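Local coordinates for hydrolase, isochorismatase family (Pseudomonas putida KT2440, PDB 4H17), which belongs to the isochorismatase family of hydrolases and probably hydrolyses a small-molecule substrate, at residues G38-S43 with G130-S135; T160-L163 with G168-P171; A19-A24 with D57-S62; T117-G122 with Y147-T152; C178-M183 with A188-T193. All blocks are in the same frame, centred on the assembly; numbering follows the deposited sequence. Where two conformers were deposited one is given.

All five contacts belong to one Rossmann-like unit built on a parallel sheet. Contacts 1 and 2 lie on the same side of the chain's centre, their centres about 10 Å apart, and they touch through Ser43 and Thr160. Contacts 3 and 4 lie toward the other end, about 15 Å apart between centres, and meet where Ala19 reaches Thr152. Contact 5 joins the two ends: it touches contact 1 at Ser133 and Met180, and contact 4 where strands 150-159 and 189-191 run side by side. Contact 1 interleaves with contacts 3 and 4 along the chain, and contacts 2 and then 5 follow. Contacts 1, 2 and 5 all touch the second subunit, and each of contacts 1 and 4 has a bound sulfate.

Contact 1: G38-S43 with G130-S135; sequences GPLKLS and GFMSHS. With SO4 (sulfate ion), chain C; EDO (1,2-ethanediol), chain H.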
# COMPACT_ATOMS: atom_id res chain seq x y z
N GLY A 38 -16.66 6.32 17.49
CA GLY A 38 -17.40 5.62 16.42
C GLY A 38 -16.67 4.43 15.79
O GLY A 38 -15.70 3.94 16.35
N PRO A 39 -17.15 3.94 14.63
CA PRO A 39 -16.57 2.78 13.96
C PRO A 39 -15.13 3.01 13.52
O PRO A 39 -14.39 2.03 13.34
CB PRO A 39 -17.49 2.57 12.73
CG PRO A 39 -18.18 3.86 12.54
CD PRO A 39 -18.28 4.51 13.89
N LEU A 40 -14.72 4.26 13.33
CA LEU A 40 -13.33 4.55 12.92
C LEU A 40 -12.45 4.93 14.12
O LEU A 40 -11.36 5.39 13.95
CB LEU A 40 -13.26 5.61 11.81
CG LEU A 40 -13.95 5.19 10.52
CD1 LEU A 40 -13.95 6.40 9.61
CD2 LEU A 40 -13.22 4.01 9.88
N LYS A 41 -12.92 4.64 15.35
CA LYS A 41 -12.10 4.90 16.51
C LYS A 41 -10.85 4.05 16.42
O LYS A 41 -10.97 2.82 16.28
CB LYS A 41 -12.85 4.54 17.80
CG LYS A 41 -12.09 4.83 19.06
CD LYS A 41 -12.84 4.27 20.27
CE LYS A 41 -12.06 4.56 21.55
NZ LYS A 41 -12.96 4.75 22.73
N LEU A 42 -9.66 4.67 16.53
CA LEU A 42 -8.41 3.95 16.34
C LEU A 42 -7.89 3.46 17.67
O LEU A 42 -8.31 3.98 18.72
CB LEU A 42 -7.35 4.74 15.59
CG LEU A 42 -7.87 5.26 14.24
CD1 LEU A 42 -6.76 6.06 13.56
CD2 LEU A 42 -8.38 4.20 13.27
N SER A 43 -6.99 2.49 17.62
CA SER A 43 -6.42 1.91 18.83
C SER A 43 -5.09 2.55 19.15
O SER A 43 -4.33 2.90 18.26
CB SER A 43 -6.20 0.40 18.68
OG SER A 43 -7.42 -0.26 18.47
N GLY A 130 0.59 9.80 11.23
CA GLY A 130 -0.88 9.96 11.15
C GLY A 130 -1.63 8.68 10.87
O GLY A 130 -1.20 7.57 11.22
N PHE A 131 -2.77 8.82 10.21
CA PHE A 131 -3.86 7.89 10.25
C PHE A 131 -4.56 7.74 8.93
O PHE A 131 -4.65 8.72 8.16
CB PHE A 131 -4.90 8.38 11.29
CG PHE A 131 -4.26 8.83 12.55
CD1 PHE A 131 -3.72 7.90 13.43
CD2 PHE A 131 -4.23 10.15 12.86
CE1 PHE A 131 -3.04 8.33 14.55
CE2 PHE A 131 -3.58 10.60 14.02
CZ PHE A 131 -3.01 9.68 14.89
N MSE A 132 -5.10 6.54 8.62
CA MSE A 132 -4.81 5.23 9.30
C MSE A 132 -3.57 4.64 8.68
O MSE A 132 -3.27 4.87 7.49
CB MSE A 132 -5.98 4.27 9.07
CG MSE A 132 -7.27 4.82 9.66
SE MSE A 132 -8.80 3.61 9.56
CE MSE A 132 -8.88 3.36 7.60
N SER A 133 -2.82 3.89 9.46
CA SER A 133 -1.52 3.42 9.01
C SER A 133 -1.65 2.59 7.73
O SER A 133 -0.79 2.72 6.85
CB SER A 133 -0.79 2.62 10.10
OG SER A 133 -1.53 1.54 10.55
N HIS A 134 -2.67 1.75 7.62
CA HIS A 134 -2.78 0.79 6.50
C HIS A 134 -3.38 1.41 5.23
O HIS A 134 -3.38 0.79 4.17
CB HIS A 134 -3.58 -0.46 6.88
CG HIS A 134 -5.02 -0.18 7.14
ND1 HIS A 134 -5.45 0.45 8.29
CD2 HIS A 134 -6.12 -0.36 6.39
CE1 HIS A 134 -6.75 0.64 8.23
NE2 HIS A 134 -7.19 0.11 7.11
N SER A 135 -3.98 2.59 5.36
CA SER A 135 -4.80 3.17 4.29
C SER A 135 -4.17 4.46 3.75
O SER A 135 -3.29 4.39 2.92
CB SER A 135 -6.26 3.31 4.74
OG SER A 135 -7.04 3.92 3.74
S SO4 C . -7.86 6.66 5.99
O1 SO4 C . -7.72 8.00 5.38
O2 SO4 C . -6.57 6.07 6.25
O3 SO4 C . -8.56 5.80 5.01
O4 SO4 C . -8.73 6.67 7.18
C1 EDO H . -1.82 -0.14 17.52
O1 EDO H . -2.66 0.10 18.66
C2 EDO H . -1.89 1.10 16.63
O2 EDO H . -3.21 1.34 16.14
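Ser135 OG is held by two groups: it gives a 2.7 Å hydrogen bond to O3 of a bound sulfate and is also bonded to Asn186 of the second subunit. The same sulfate takes a bond from Met132 N to its O2, 2.8 Å long with an angle of 160° at the hydrogen. Met132 is selenomethionine, and its side chain runs between the anion and the loop 38-43. CE lies 3.3 Å from sulfate O4, while SE meets Leu42 CD2 at 3.8 Å. The two side chains cross at about a right angle. Leu42 CG is anti to the carbonyl carbon (chi1 -54°), and the two methyls beyond it divide the work. CD2 takes Met132. CD1 comes obliquely to the Phe131 ring, 3.6 Å from CD1 of that residue. Leu40 CD2 adds a looser touch on SE at 4.4 Å. With an alanine in place of Leu42, Phe131 would probably lose its neighbour from the loop and the selenium its nearer one, with only the looser Leu40 touch left across the contact, so the Met132 chain could shift beside the sulfate. Tyr35, His71 and Ser136 also bond to the sulfate. The cis peptide before Met132, between strand 125-131 and helix 133-146, is as in other isochorismatase-like hydrolases, and the sulfate probably marks the active-site pocket of this one.

Contact 2: T160-L163 with G168-P171; sequences TRDL and GVIP. With EDO (1,2-ethanediol), chain H.
Asp162 and Val169 cross obliquely, with Asp162 CB 3.8 Å from Val169 CG1. Val169 places this methyl opposite its own backbone N (chi1 -174°). That also brings CG1 within 3.7 Å of Leu163 O. One carboxylate oxygen of Asp162, OD1, is directed to the start of the next helix. It lies 3.4 Å from Pro171 CA and accepts a hydrogen bond from Ala172 N. Pro171 stands at the N-cap position of helix 172-186 and has no side-chain acceptor to offer; Asp162 supplies one to Ala172 N from outside the helix. An alanine in place of Asp162 would probably leave Ala172 N without this acceptor and the turn at Pro171 less firmly placed.

Next to this side-chain contact the backbones pair as a short antiparallel beta hairpin, with Leu163 and Ile170 as a hydrogen-bonded pair. Ile170 N reaches Leu163 O at 2.8 Å and is almost straight, with 173° at the hydrogen. The return bond, Leu163 N to Ile170 O, is 3.0 Å and more bent at 152°, with the donor in the carbonyl plane. Leu163 and Ile170 send their side chains to the same face of the hairpin, and there both touch Ile175. Leu163 CD2 also lies 3.5 Å above the plane of the Arg161 guanidinium, near its rim. On the second subunit, Arg161 makes a salt bridge to Asp185 and Ile170 packs on Ala181.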
# COMPACT_ATOMS: atom_id res chain seq x y z
N THR A 160 -4.00 2.49 13.69
CA THR A 160 -5.07 1.92 12.91
C THR A 160 -6.14 1.32 13.84
O THR A 160 -6.22 1.66 15.05
CB THR A 160 -4.50 0.93 11.88
OG1 THR A 160 -5.55 0.47 11.03
CG2 THR A 160 -3.84 -0.22 12.56
N ARG A 161 -7.03 0.55 13.24
CA ARG A 161 -8.11 -0.10 13.99
C ARG A 161 -8.18 -1.61 13.70
O ARG A 161 -7.51 -2.14 12.81
CB ARG A 161 -9.42 0.59 13.69
CG ARG A 161 -9.99 0.28 12.30
CD ARG A 161 -11.23 1.11 11.96
NE ARG A 161 -12.11 0.46 10.97
CZ ARG A 161 -11.85 0.34 9.67
NH1 ARG A 161 -10.73 0.85 9.13
NH2 ARG A 161 -12.73 -0.30 8.91
N ASP A 162 -8.96 -2.33 14.53
CA ASP A 162 -9.27 -3.71 14.27
C ASP A 162 -9.89 -3.84 12.90
O ASP A 162 -10.84 -3.11 12.57
CB ASP A 162 -10.27 -4.27 15.29
CG ASP A 162 -9.73 -4.42 16.71
OD1 ASP A 162 -8.57 -4.14 16.99
OD2 ASP A 162 -10.53 -4.85 17.57
N LEU A 163 -9.43 -4.81 12.11
CA LEU A 163 -10.06 -5.07 10.80
C LEU A 163 -10.66 -6.45 10.65
O LEU A 163 -10.20 -7.42 11.29
CB LEU A 163 -9.08 -4.88 9.64
CG LEU A 163 -8.44 -3.50 9.51
CD1 LEU A 163 -7.40 -3.51 8.41
CD2 LEU A 163 -9.47 -2.43 9.31
N GLY A 168 -14.16 -12.92 11.03
CA GLY A 168 -13.25 -12.88 12.15
C GLY A 168 -12.64 -11.50 12.23
O GLY A 168 -12.89 -10.62 11.36
N VAL A 169 -11.77 -11.31 13.22
CA VAL A 169 -11.18 -10.00 13.45
C VAL A 169 -9.67 -10.06 13.69
O VAL A 169 -9.17 -10.92 14.40
CB VAL A 169 -11.83 -9.32 14.66
CG1 VAL A 169 -11.31 -7.90 14.80
CG2 VAL A 169 -13.34 -9.32 14.53
N ILE A 170 -8.95 -9.18 13.03
CA ILE A 170 -7.51 -9.03 13.27
C ILE A 170 -7.32 -7.76 14.12
O ILE A 170 -7.72 -6.66 13.71
CB ILE A 170 -6.70 -8.92 11.98
CG1 ILE A 170 -6.91 -10.16 11.09
CG2 ILE A 170 -5.22 -8.75 12.33
CD1 ILE A 170 -6.36 -10.09 9.69
N PRO A 171 -6.73 -7.91 15.30
CA PRO A 171 -6.50 -6.71 16.08
C PRO A 171 -5.70 -5.64 15.39
O PRO A 171 -4.70 -5.91 14.68
CB PRO A 171 -5.75 -7.19 17.32
CG PRO A 171 -6.03 -8.63 17.39
CD PRO A 171 -6.37 -9.14 16.04
C1 EDO H . -1.82 -0.14 17.52
O1 EDO H . -2.66 0.10 18.66
C2 EDO H . -1.89 1.10 16.63
O2 EDO H . -3.21 1.34 16.14

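Contact 3: A19-A24 with D57-S62; sequences AKLSHA and DAARKS
Leu21 puts CG opposite its own backbone N (chi1 -178°), and a chi2 of 53° then extends CD2 away from CA. This carries the methyl across to helix 45-61. CD2 settles 3.7 Å from Ala58 CB and 3.8 Å from Ala59 N, so it rests against the helix backbone as well as a methyl. The other branch is looser: Leu21 CD1 stands 4.4 Å from Ala59 CB. No hydrogen bond joins the two segments. The small alanines let the leucine come close to the helix.

Leu21 sits in a short 3-10 turn that leads into strand 24-29. The turn is held by His23 N to Lys20 O at 2.9 Å and by Ala24 N to Leu21 O at 3.1 Å. Strand 24-29, helix 45-61 and strand 66-71 form a beta-alpha-beta crossover of the Rossmann-like fold. The contact therefore ties the entry to its first strand to the last turns of its helix. On the helix side, Ser62 N bonds to Ala58 O at 3.2 Å, so the helical bonding runs on to the end of the segment.

Leu21 has further neighbours beyond the helix. It also touches Ile127 of strand 125-131 and Arg64. Ala59 packs on Ile66 of strand 66-71, so the alanine surface has the sheet beside it too. Ala58 also touches Ile197 at the end of the chain.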
# COMPACT_ATOMS: atom_id res chain seq x y z
N ALA A 19 15.58 9.75 8.34
CA ALA A 19 15.61 11.20 8.17
C ALA A 19 16.13 11.84 9.43
O ALA A 19 15.89 11.34 10.53
CB ALA A 19 14.21 11.74 7.91
N LYS A 20 16.82 12.96 9.26
CA LYS A 20 17.13 13.83 10.39
C LYS A 20 16.09 14.93 10.28
O LYS A 20 15.93 15.51 9.20
CB LYS A 20 18.55 14.41 10.29
CG LYS A 20 19.70 13.44 10.49
CD LYS A 20 19.78 12.91 11.91
CE LYS A 20 21.21 12.90 12.42
NZ LYS A 20 22.05 12.04 11.53
N LEU A 21 15.41 15.23 11.37
CA LEU A 21 14.39 16.30 11.39
C LEU A 21 14.95 17.61 10.79
O LEU A 21 14.26 18.32 10.07
CB LEU A 21 13.87 16.53 12.80
CG LEU A 21 12.78 17.58 12.95
CD1 LEU A 21 11.62 17.29 11.99
CD2 LEU A 21 12.30 17.65 14.40
N SER A 22 16.23 17.89 11.07
CA SER A 22 16.90 19.10 10.63
C SER A 22 17.01 19.23 9.12
O SER A 22 17.20 20.35 8.61
CB SER A 22 18.29 19.18 11.25
OG SER A 22 19.13 18.11 10.86
N HIS A 23 16.87 18.12 8.39
CA HIS A 23 16.91 18.17 6.92
C HIS A 23 15.61 17.68 6.29
O HIS A 23 15.56 17.41 5.08
CB HIS A 23 18.07 17.32 6.42
CG HIS A 23 19.38 17.67 7.04
ND1 HIS A 23 19.88 18.95 7.06
CD2 HIS A 23 20.30 16.89 7.67
CE1 HIS A 23 21.05 18.96 7.68
NE2 HIS A 23 21.33 17.72 8.05
N ALA A 24 14.54 17.64 7.06
CA ALA A 24 13.30 17.00 6.60
C ALA A 24 12.12 17.95 6.52
O ALA A 24 12.16 19.01 7.09
CB ALA A 24 12.96 15.83 7.50
N ASP A 57 6.03 19.81 18.09
CA ASP A 57 6.79 20.68 18.98
C ASP A 57 8.20 20.82 18.46
O ASP A 57 8.70 21.93 18.34
CB ASP A 57 6.77 20.12 20.40
CG ASP A 57 7.52 21.00 21.40
OD1 ASP A 57 7.26 22.22 21.44
OD2 ASP A 57 8.36 20.45 22.14
N ALA A 58 8.85 19.67 18.19
CA ALA A 58 10.25 19.62 17.72
C ALA A 58 10.44 20.29 16.37
O ALA A 58 11.40 21.00 16.18
CB ALA A 58 10.78 18.20 17.71
N ALA A 59 9.54 20.03 15.43
CA ALA A 59 9.58 20.69 14.15
C ALA A 59 9.44 22.20 14.24
O ALA A 59 10.11 22.93 13.52
CB ALA A 59 8.50 20.12 13.25
N ARG A 60 8.55 22.68 15.10
CA ARG A 60 8.34 24.09 15.28
C ARG A 60 9.55 24.75 15.94
O ARG A 60 9.97 25.81 15.51
CB ARG A 60 7.05 24.35 16.03
CG ARG A 60 5.82 23.98 15.19
CD ARG A 60 4.57 23.90 16.01
NE ARG A 60 3.40 23.73 15.18
CZ ARG A 60 2.18 23.40 15.61
NH1 ARG A 60 1.92 23.21 16.91
NH2 ARG A 60 1.20 23.25 14.73
N LYS A 61 10.13 24.06 16.91
CA LYS A 61 11.28 24.63 17.61
C LYS A 61 12.46 24.81 16.64
O LYS A 61 13.26 25.74 16.81
CB LYS A 61 11.65 23.77 18.82
CG LYS A 61 10.73 23.94 20.03
CD LYS A 61 10.94 22.83 21.05
CE LYS A 61 10.19 23.02 22.36
NZ LYS A 61 11.00 23.55 23.49
N SER A 62 12.54 23.91 15.67
CA SER A 62 13.62 23.78 14.71
C SER A 62 13.34 24.52 13.41
O SER A 62 14.19 24.55 12.53
CB SER A 62 13.83 22.29 14.39
OG SER A 62 14.49 21.62 15.45

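Contact 4: T117-G122 with Y147-T152; sequences TLQELG and YGYRCT. With SO4 (sulfate ion), chain D.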
# COMPACT_ATOMS: atom_id res chain seq x y z
N THR A 117 4.31 21.24 -3.88
CA THR A 117 4.66 21.76 -2.58
C THR A 117 5.98 21.16 -2.06
O THR A 117 6.91 21.88 -1.60
CB THR A 117 3.55 21.53 -1.57
OG1 THR A 117 2.40 22.27 -2.02
CG2 THR A 117 3.95 21.96 -0.18
N LEU A 118 6.08 19.84 -2.10
CA LEU A 118 7.31 19.21 -1.63
C LEU A 118 8.53 19.59 -2.50
O LEU A 118 9.61 19.77 -1.95
CB LEU A 118 7.15 17.70 -1.55
CG LEU A 118 6.11 17.19 -0.56
CD1 LEU A 118 6.05 15.67 -0.65
CD2 LEU A 118 6.49 17.66 0.83
N GLN A 119 8.32 19.78 -3.81
CA GLN A 119 9.39 20.27 -4.71
C GLN A 119 9.88 21.66 -4.28
O GLN A 119 11.08 21.90 -4.13
CB GLN A 119 8.91 20.27 -6.16
CG GLN A 119 8.86 18.87 -6.72
CD GLN A 119 8.26 18.82 -8.11
OE1 GLN A 119 7.23 19.44 -8.37
NE2 GLN A 119 8.91 18.11 -9.00
N GLU A 120 8.92 22.53 -4.01
CA GLU A 120 9.21 23.86 -3.57
C GLU A 120 9.98 23.90 -2.26
O GLU A 120 10.84 24.80 -2.04
CB GLU A 120 7.88 24.56 -3.38
CG GLU A 120 7.99 26.05 -3.20
CD GLU A 120 6.63 26.72 -3.16
OE1 GLU A 120 5.63 26.00 -3.03
OE2 GLU A 120 6.58 27.95 -3.29
N LEU A 121 9.68 22.96 -1.37
CA LEU A 121 10.32 22.92 -0.08
C LEU A 121 11.76 22.37 -0.18
O LEU A 121 12.62 22.68 0.64
CB LEU A 121 9.53 22.08 0.88
CG LEU A 121 8.41 22.77 1.66
CD1 LEU A 121 7.69 23.81 0.83
CD2 LEU A 121 7.42 21.82 2.29
N GLY A 122 12.03 21.59 -1.22
CA GLY A 122 13.39 21.22 -1.50
C GLY A 122 13.97 20.03 -0.78
O GLY A 122 15.13 19.73 -1.01
N TYR A 147 7.91 9.29 -6.58
CA TYR A 147 8.47 10.63 -6.85
C TYR A 147 9.88 10.80 -6.31
O TYR A 147 10.47 11.88 -6.37
CB TYR A 147 7.54 11.66 -6.26
CG TYR A 147 6.26 11.84 -7.00
CD1 TYR A 147 6.28 12.23 -8.35
CD2 TYR A 147 5.04 11.71 -6.37
CE1 TYR A 147 5.14 12.44 -9.05
CE2 TYR A 147 3.86 11.93 -7.07
CZ TYR A 147 3.91 12.32 -8.41
OH TYR A 147 2.77 12.53 -9.17
N GLY A 148 10.44 9.73 -5.80
CA GLY A 148 11.84 9.72 -5.40
C GLY A 148 12.10 10.26 -4.01
O GLY A 148 13.26 10.45 -3.64
N TYR A 149 11.07 10.44 -3.19
CA TYR A 149 11.29 10.80 -1.82
C TYR A 149 11.75 9.67 -0.93
O TYR A 149 11.48 8.50 -1.19
CB TYR A 149 10.02 11.41 -1.20
CG TYR A 149 9.66 12.69 -1.92
CD1 TYR A 149 10.30 13.88 -1.64
CD2 TYR A 149 8.68 12.69 -2.90
CE1 TYR A 149 10.01 15.06 -2.32
CE2 TYR A 149 8.37 13.86 -3.58
CZ TYR A 149 9.03 15.03 -3.31
OH TYR A 149 8.70 16.17 -4.01
N ARG A 150 12.50 10.04 0.10
CA ARG A 150 12.95 9.13 1.12
C ARG A 150 12.05 9.35 2.33
O ARG A 150 12.07 10.42 2.92
CB ARG A 150 14.37 9.45 1.52
CG ARG A 150 15.41 9.08 0.49
CD ARG A 150 16.81 9.29 1.09
NE ARG A 150 17.13 10.69 1.36
CZ ARG A 150 17.63 11.55 0.47
NH1 ARG A 150 17.89 11.16 -0.78
NH2 ARG A 150 17.89 12.80 0.82
N CYS A 151 11.29 8.33 2.70
CA CYS A 151 10.29 8.46 3.77
C CYS A 151 10.81 7.81 5.03
O CYS A 151 11.37 6.72 5.00
CB CYS A 151 9.00 7.79 3.36
SG CYS A 151 8.09 8.74 2.11
N THR A 152 10.56 8.48 6.16
CA THR A 152 10.76 7.91 7.48
C THR A 152 9.40 7.96 8.16
O THR A 152 8.85 9.05 8.39
CB THR A 152 11.80 8.67 8.30
OG1 THR A 152 13.07 8.56 7.64
CG2 THR A 152 11.88 8.11 9.69
S SO4 D . -0.82 11.59 -8.31
O1 SO4 D . -2.19 11.12 -8.57
O2 SO4 D . -0.32 10.81 -7.19
O3 SO4 D . -0.89 13.02 -7.93
O4 SO4 D . 0.03 11.37 -9.53
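The Tyr149 ring carries Leu118 CD1 over one face. The methyl is 4.2 Å from the ring centroid and 18° off the ring normal, a CH-pi contact displaced toward the rim. At the phenol end, Tyr149 OH is 3.3 Å from Leu118 CB and 3.6 Å from Gln119 N. Leu118 CB also lies 3.7 Å from Tyr149 CZ. CB, over the phenol end, and CD1 both lie above the same face of the ring, with Leu118 CG anti to the carbonyl carbon (chi1 -63°). Gln119 adds its CG, 3.8 Å from Tyr149 OH, and its amide plane is tilted 68° from the ring.

The second tyrosine takes another role. Tyr147 OH gives a 3.0 Å hydrogen bond to sulfate O4, which lies at the ring edge, and the ring stacks with His115. Gly148, with positive phi, is the C-prime residue of a Schellman motif that ends helix 133-146 and turns the chain toward strand 150-159. Tyr149 then faces helix 114-121. Leu118 and Tyr149 both rest on Leu126 of strand 125-131, so the contact packs helix 114-121 against the entry to strand 150-159, with Ala144 of helix 133-146 beside Tyr149.

Contact 5: C178-M183 with A188-T193; sequences CEMAVM and ACVAPT
One hydrogen bond links Met183 and Ala188. Ala188 N reaches Met183 O at 2.9 Å, with 146° at the hydrogen. The donor stands 44° out of the carbonyl plane, so the approach is from above and not on a lone pair. The bond ties the backbone near the end of helix 172-186 to the residue beside strand 189-191, across the last residues of the helix and the short link that follows it.

The apolar contacts centre on Val190, which points toward the helix and divides its methyls between two residues. CG1, opposite the backbone N (chi1 177°), meets Met180 SE at 4.1 Å. CG2 faces Met183 CB at 4.0 Å and also comes within 3.7 Å of Met180 O. Val190 therefore packs on the helix backbone as well as on side chains. Met180 and Met183 are both selenomethionine. The Met180 chain is bent at its second and third torsions and crosses Val190 at about a right angle. Met183 bends likewise, but beyond CB its chain leads away, toward Ser138 and Val141 of helix 133-146.

In the fold, helix 172-186 connects strand 150-159 to its parallel neighbour 189-191, the outermost strand on that side of the sheet within this chain. This is a beta-alpha-beta crossover with the small hairpin of contact 2 inserted before the helix, and Val190 is where the strand packs on that helix.

Charged groups lie on another side of the helix. Glu179 makes a salt bridge to Arg142 and a hydrogen bond to Ser138. Ala181 packs on Ala164 of the second subunit.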
# COMPACT_ATOMS: atom_id res chain seq x y z
N CYS A 178 2.19 -5.56 11.09
CA CYS A 178 2.39 -6.07 9.75
C CYS A 178 2.66 -4.94 8.77
O CYS A 178 3.59 -5.01 7.95
CB CYS A 178 1.21 -6.96 9.32
SG CYS A 178 1.10 -8.55 10.22
N GLU A 179 1.90 -3.85 8.84
CA GLU A 179 2.13 -2.76 7.91
C GLU A 179 3.46 -2.07 8.14
O GLU A 179 4.08 -1.66 7.18
CB GLU A 179 0.99 -1.77 7.82
CG GLU A 179 0.98 -1.05 6.42
CD GLU A 179 0.60 -1.90 5.19
OE1 GLU A 179 0.18 -3.08 5.33
OE2 GLU A 179 0.72 -1.39 4.02
N MSE A 180 3.94 -2.03 9.39
CA MSE A 180 5.24 -1.44 9.69
C MSE A 180 6.32 -2.33 9.10
O MSE A 180 7.27 -1.82 8.51
CB MSE A 180 5.53 -1.17 11.18
CG MSE A 180 4.70 -0.08 11.90
SE MSE A 180 4.58 1.57 10.88
CE MSE A 180 2.86 1.30 10.02
N ALA A 181 6.16 -3.64 9.18
CA ALA A 181 7.11 -4.58 8.57
C ALA A 181 7.14 -4.42 7.04
O ALA A 181 8.22 -4.44 6.42
CB ALA A 181 6.79 -6.02 8.98
N VAL A 182 5.96 -4.28 6.45
CA VAL A 182 5.77 -4.08 5.00
C VAL A 182 6.44 -2.78 4.53
O VAL A 182 7.20 -2.75 3.56
CB VAL A 182 4.26 -4.12 4.66
CG1 VAL A 182 3.94 -3.47 3.31
CG2 VAL A 182 3.73 -5.55 4.75
N MSE A 183 6.17 -1.69 5.25
CA MSE A 183 6.83 -0.41 5.00
C MSE A 183 8.34 -0.51 5.09
O MSE A 183 9.04 -0.07 4.20
CB MSE A 183 6.30 0.63 6.01
CG MSE A 183 4.81 0.94 5.77
SE MSE A 183 4.55 2.06 4.22
CE MSE A 183 3.82 0.74 3.04
N ALA A 188 9.79 2.61 3.38
CA ALA A 188 10.22 3.68 4.31
C ALA A 188 11.18 3.17 5.32
O ALA A 188 11.23 1.97 5.57
CB ALA A 188 9.01 4.24 5.05
N CYS A 189 11.98 4.06 5.89
CA CYS A 189 12.59 3.81 7.21
C CYS A 189 11.48 3.88 8.20
O CYS A 189 10.63 4.77 8.11
CB CYS A 189 13.66 4.85 7.52
SG CYS A 189 15.17 4.59 6.56
N VAL A 190 11.46 2.96 9.15
CA VAL A 190 10.46 3.00 10.21
C VAL A 190 11.21 3.25 11.49
O VAL A 190 12.18 2.54 11.80
CB VAL A 190 9.63 1.70 10.24
CG1 VAL A 190 8.64 1.68 11.38
CG2 VAL A 190 8.90 1.49 8.90
N ALA A 191 10.75 4.25 12.26
CA ALA A 191 11.48 4.71 13.45
C ALA A 191 10.51 5.19 14.52
O ALA A 191 9.41 5.62 14.18
CB ALA A 191 12.42 5.82 13.08
N PRO A 192 10.89 5.10 15.82
CA PRO A 192 10.07 5.67 16.87
C PRO A 192 10.34 7.17 17.05
O PRO A 192 11.40 7.70 16.70
CB PRO A 192 10.49 4.89 18.10
CG PRO A 192 11.91 4.52 17.85
CD PRO A 192 12.08 4.40 16.36
N THR A 193 9.32 7.86 17.57
CA THR A 193 9.34 9.29 17.75
C THR A 193 10.61 9.74 18.48
O THR A 193 11.23 10.74 18.12
CB THR A 193 8.08 9.73 18.55
OG1 THR A 193 6.89 9.44 17.79
CG2 THR A 193 8.06 11.19 18.94